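Local atomic coordinates of xylanase and alpha-amylase inhibitor protein (Scadoxus multiflorus, PDB entry 3MU7), a protein that inhibits xylanase and alpha-amylase, using a TIM-barrel scaffold of the glycosyl hydrolase family 18 type. Residues G40-A45 with A78-L83; L102-A105 with S110-F113. All blocks are in the same frame, centred on the assembly; numbering follows the deposited sequence.

Interaction 1: residues G40-A45 with A78-L83; sequences GGQTPA and AGPYSL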
# COMPACT_ATOMS: atom_id res chain seq x y z
N GLY A 40 -20.90 -5.28 5.91
CA GLY A 40 -22.17 -5.86 5.49
C GLY A 40 -22.41 -7.26 6.02
O GLY A 40 -22.68 -8.19 5.26
N GLY A 41 -22.28 -7.41 7.33
CA GLY A 41 -22.58 -8.67 8.00
C GLY A 41 -21.54 -9.77 7.86
O GLY A 41 -21.70 -10.84 8.44
N GLN A 42 -20.49 -9.51 7.10
CA GLN A 42 -19.40 -10.48 6.95
C GLN A 42 -18.43 -10.42 8.12
O GLN A 42 -18.24 -9.37 8.73
CB GLN A 42 -18.63 -10.24 5.66
CG GLN A 42 -19.33 -10.75 4.42
CD GLN A 42 -18.56 -10.43 3.17
OE1 GLN A 42 -18.13 -11.32 2.44
NE2 GLN A 42 -18.36 -9.14 2.91
N THR A 43 -17.83 -11.56 8.42
CA THR A 43 -16.71 -11.59 9.34
C THR A 43 -15.44 -11.21 8.57
O THR A 43 -15.34 -11.50 7.37
CB THR A 43 -16.59 -12.96 10.05
OG1 THR A 43 -15.62 -12.88 11.10
CG2 THR A 43 -16.21 -14.05 9.08
N PRO A 44 -14.49 -10.53 9.23
CA PRO A 44 -13.27 -10.11 8.53
C PRO A 44 -12.45 -11.31 8.08
O PRO A 44 -12.38 -12.31 8.79
CB PRO A 44 -12.51 -9.32 9.60
CG PRO A 44 -13.00 -9.92 10.90
CD PRO A 44 -14.44 -10.18 10.66
N ALA A 45 -11.85 -11.22 6.89
CA ALA A 45 -11.02 -12.31 6.39
C ALA A 45 -9.88 -11.78 5.54
O ALA A 45 -10.03 -10.79 4.81
CB ALA A 45 -11.85 -13.33 5.61
N ALA A 78 -9.96 -6.52 -5.82
CA ALA A 78 -11.34 -6.97 -5.79
C ALA A 78 -11.59 -7.73 -4.50
O ALA A 78 -10.65 -8.04 -3.75
CB ALA A 78 -11.65 -7.85 -7.01
N GLY A 79 -12.84 -8.03 -4.21
CA GLY A 79 -13.17 -8.80 -3.02
C GLY A 79 -14.46 -8.31 -2.41
O GLY A 79 -14.91 -7.20 -2.72
N PRO A 80 -15.06 -9.13 -1.54
CA PRO A 80 -16.33 -8.79 -0.91
C PRO A 80 -16.08 -7.91 0.30
O PRO A 80 -16.23 -8.34 1.45
CB PRO A 80 -16.88 -10.16 -0.51
CG PRO A 80 -15.67 -10.96 -0.22
CD PRO A 80 -14.57 -10.45 -1.10
N TYR A 81 -15.64 -6.69 0.04
CA TYR A 81 -15.48 -5.73 1.11
C TYR A 81 -16.33 -4.51 0.83
O TYR A 81 -16.46 -4.08 -0.31
CB TYR A 81 -14.00 -5.36 1.32
CG TYR A 81 -13.30 -4.69 0.16
CD1 TYR A 81 -13.33 -3.31 0.00
CD2 TYR A 81 -12.55 -5.44 -0.74
CE1 TYR A 81 -12.66 -2.69 -1.04
CE2 TYR A 81 -11.88 -4.83 -1.80
CZ TYR A 81 -11.94 -3.45 -1.94
OH TYR A 81 -11.26 -2.83 -2.97
N SER A 82 -16.92 -3.98 1.89
CA SER A 82 -17.71 -2.77 1.82
C SER A 82 -17.76 -2.18 3.20
O SER A 82 -17.44 -2.84 4.19
CB SER A 82 -19.12 -3.06 1.31
OG SER A 82 -19.82 -3.89 2.21
N LEU A 83 -18.16 -0.92 3.27
CA LEU A 83 -18.15 -0.21 4.52
C LEU A 83 -19.25 0.83 4.49
O LEU A 83 -19.01 2.02 4.65
CB LEU A 83 -16.77 0.44 4.72
CG LEU A 83 -16.41 0.58 6.19
CD1 LEU A 83 -15.94 -0.73 6.78
CD2 LEU A 83 -15.37 1.66 6.35

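Interaction 2: residues L102-A105 with S110-F113; sequences LPPA and SRPF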
# COMPACT_ATOMS: atom_id res chain seq x y z
N LEU A 102 -1.78 -3.09 18.10
CA LEU A 102 -1.44 -3.12 19.52
C LEU A 102 -0.86 -4.49 19.85
O LEU A 102 -1.16 -5.46 19.17
CB LEU A 102 -2.69 -2.90 20.37
CG LEU A 102 -3.35 -1.53 20.35
CD1 LEU A 102 -4.67 -1.61 21.10
CD2 LEU A 102 -2.45 -0.47 20.98
N PRO A 103 -0.04 -4.57 20.93
CA PRO A 103 0.36 -5.88 21.46
C PRO A 103 -0.88 -6.65 21.92
O PRO A 103 -1.91 -6.04 22.20
CB PRO A 103 1.24 -5.51 22.66
CG PRO A 103 1.66 -4.12 22.44
CD PRO A 103 0.53 -3.46 21.71
N PRO A 104 -0.78 -7.99 22.02
CA PRO A 104 -1.95 -8.75 22.47
C PRO A 104 -2.40 -8.34 23.86
O PRO A 104 -1.58 -7.97 24.70
CB PRO A 104 -1.44 -10.20 22.50
CG PRO A 104 0.04 -10.08 22.57
CD PRO A 104 0.37 -8.88 21.76
N ALA A 105 -3.71 -8.39 24.06
CA ALA A 105 -4.33 -8.11 25.35
C ALA A 105 -5.47 -9.10 25.55
O ALA A 105 -6.31 -9.29 24.67
CB ALA A 105 -4.85 -6.68 25.39
N SER A 110 -8.32 -12.55 17.87
CA SER A 110 -7.95 -13.57 16.88
C SER A 110 -6.44 -13.53 16.51
O SER A 110 -5.88 -14.57 16.15
CB SER A 110 -8.84 -13.46 15.63
OG SER A 110 -8.67 -12.21 15.00
N ARG A 111 -5.79 -12.34 16.63
CA ARG A 111 -4.37 -12.20 16.30
C ARG A 111 -3.97 -12.99 15.02
O ARG A 111 -3.17 -13.93 15.08
CB ARG A 111 -3.46 -12.65 17.45
CG ARG A 111 -3.82 -12.11 18.83
CD ARG A 111 -3.68 -10.59 18.92
NE ARG A 111 -2.34 -10.09 18.58
CZ ARG A 111 -1.95 -8.84 18.80
NH1 ARG A 111 -2.78 -7.97 19.36
NH2 ARG A 111 -0.71 -8.47 18.47
N PRO A 112 -4.51 -12.58 13.89
CA PRO A 112 -4.14 -13.29 12.66
C PRO A 112 -2.67 -13.48 12.43
O PRO A 112 -2.25 -14.53 11.96
CB PRO A 112 -4.99 -12.59 11.60
CG PRO A 112 -6.26 -12.34 12.36
CD PRO A 112 -5.95 -12.28 13.82
N PHE A 113 -1.88 -12.45 12.74
CA PHE A 113 -0.42 -12.53 12.58
C PHE A 113 0.27 -12.72 13.93
O PHE A 113 1.41 -12.28 14.12
CB PHE A 113 0.11 -11.26 11.89
CG PHE A 113 -0.42 -10.99 10.52
CD1 PHE A 113 -1.02 -12.00 9.75
CD2 PHE A 113 -0.34 -9.70 9.99
CE1 PHE A 113 -1.52 -11.71 8.47
CE2 PHE A 113 -0.85 -9.41 8.73
CZ PHE A 113 -1.43 -10.42 7.96

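Interaction 1: residues G40-A45 with A78-L83
Gln-42 NE2 donates to Pro-80 O over 2.7 Å, the one hydrogen bond that joins residues 40-45 to residues 78-83. The bond is short but not straight, with 145° at the hydrogen, and the donor stands above the carbonyl plane instead of on a lone pair. With CG beside the backbone N (chi1 -78°) and the chain extended beyond it, the side chain reaches across to residues 78-83 and crosses Pro-80 at about a right angle. The other branch of the amide comes up beside CB and CG of the proline ring, OE1 resting 3.4 Å from Pro-80 CB. Pro-80 is the centre of an inverse gamma turn, closed by a weak bond from Tyr-81 N to Gly-79 O that does not involve Pro-80 O. Shortening Gln-42 to an alanine here removes the amide, which would probably leave Pro-80 O without this donor and the ring without its neighbour. Farther along, Ser-82 OG approaches Gly-40 N only loosely, and that nitrogen bonds instead to Asp-88 of helix 86-101. The contact thus ties together the loops that follow neighbouring parallel barrel strands 29-37 and 69-76, with Gln-42 and Pro-80 both touching Thr-37 at the end of the first.

Interaction 2: residues L102-A105 with S110-F113
Successive bends at chi2 (-64°) and chi3 (-57°) fold the side chain of Arg-111 into a hook that carries its guanidinium to Leu-102 O and the ring of Pro-104. The motif is an arginine gripping a backbone carbonyl end-on, and it bridges two parts of the long connection from helix 86-101 to strand 120-125 of the TIM barrel. Both terminal nitrogens converge on the same oxygen: NH1 donates to Leu-102 O at 3.0 Å, and NH2 donates to Leu-102 O at 3.1 Å. That oxygen lies close to the guanidinium plane, as a shared acceptor at the edge of the group should. The two bonds differ at the carbonyl, however, for NH2 sits in the carbonyl plane while NH1 stands above it.

With the oxygen held at its edge, the flat group is also backed by proline. Residue Pro-104 covers one face, its backbone N lying 3.1 Å above the guanidinium plane and offset toward the rim. This is packing and not bonding: the proline N carries no hydrogen, its lone pair is delocalised into the amide, and it lies over the face, where no N-H points.

The remaining donors are also used. NE bonds to Gly-114 O, and NH1 forms a salt bridge with Glu-109, whose OE1 also accepts Ala-105 N; the charge of the buried arginine is thus probably balanced within the same loop, while the bonds from NE, NH1 and NH2 limit its rotation. Its backbone is held as well, the N by Asn-99 OD1 near the end of the helix and the O by Lys-54 NZ.

The side chains of Pro-104 and Arg-111 cross at about a right angle. Pro-104 CB lies 4.0 Å from Arg-111 NE, and farther round the same ring Pro-104 CD comes to 3.5 Å from Arg-111 NH2.

How the interactions relate
Interactions 1 and 2 illustrate how loops near the two ends of one barrel helix, 86-101, are fastened by side chains reaching for backbone carbonyls. Their centres are 20 Å apart and their nearest atoms about 6 Å, without touching. The helix connects them, starting beside interaction 1 and ending beside interaction 2, and along it Tyr-95 touches both Pro-44 and Pro-112. Interaction 1 is the one at the C-terminal ends of the strands, where family 18 enzymes have their active site. There Tyr-81 OH bonds to the backbone of Glu-126, which probably corresponds to the catalytic acid of active relatives. Interaction 2 belongs to the return connection leading into strand 120-125.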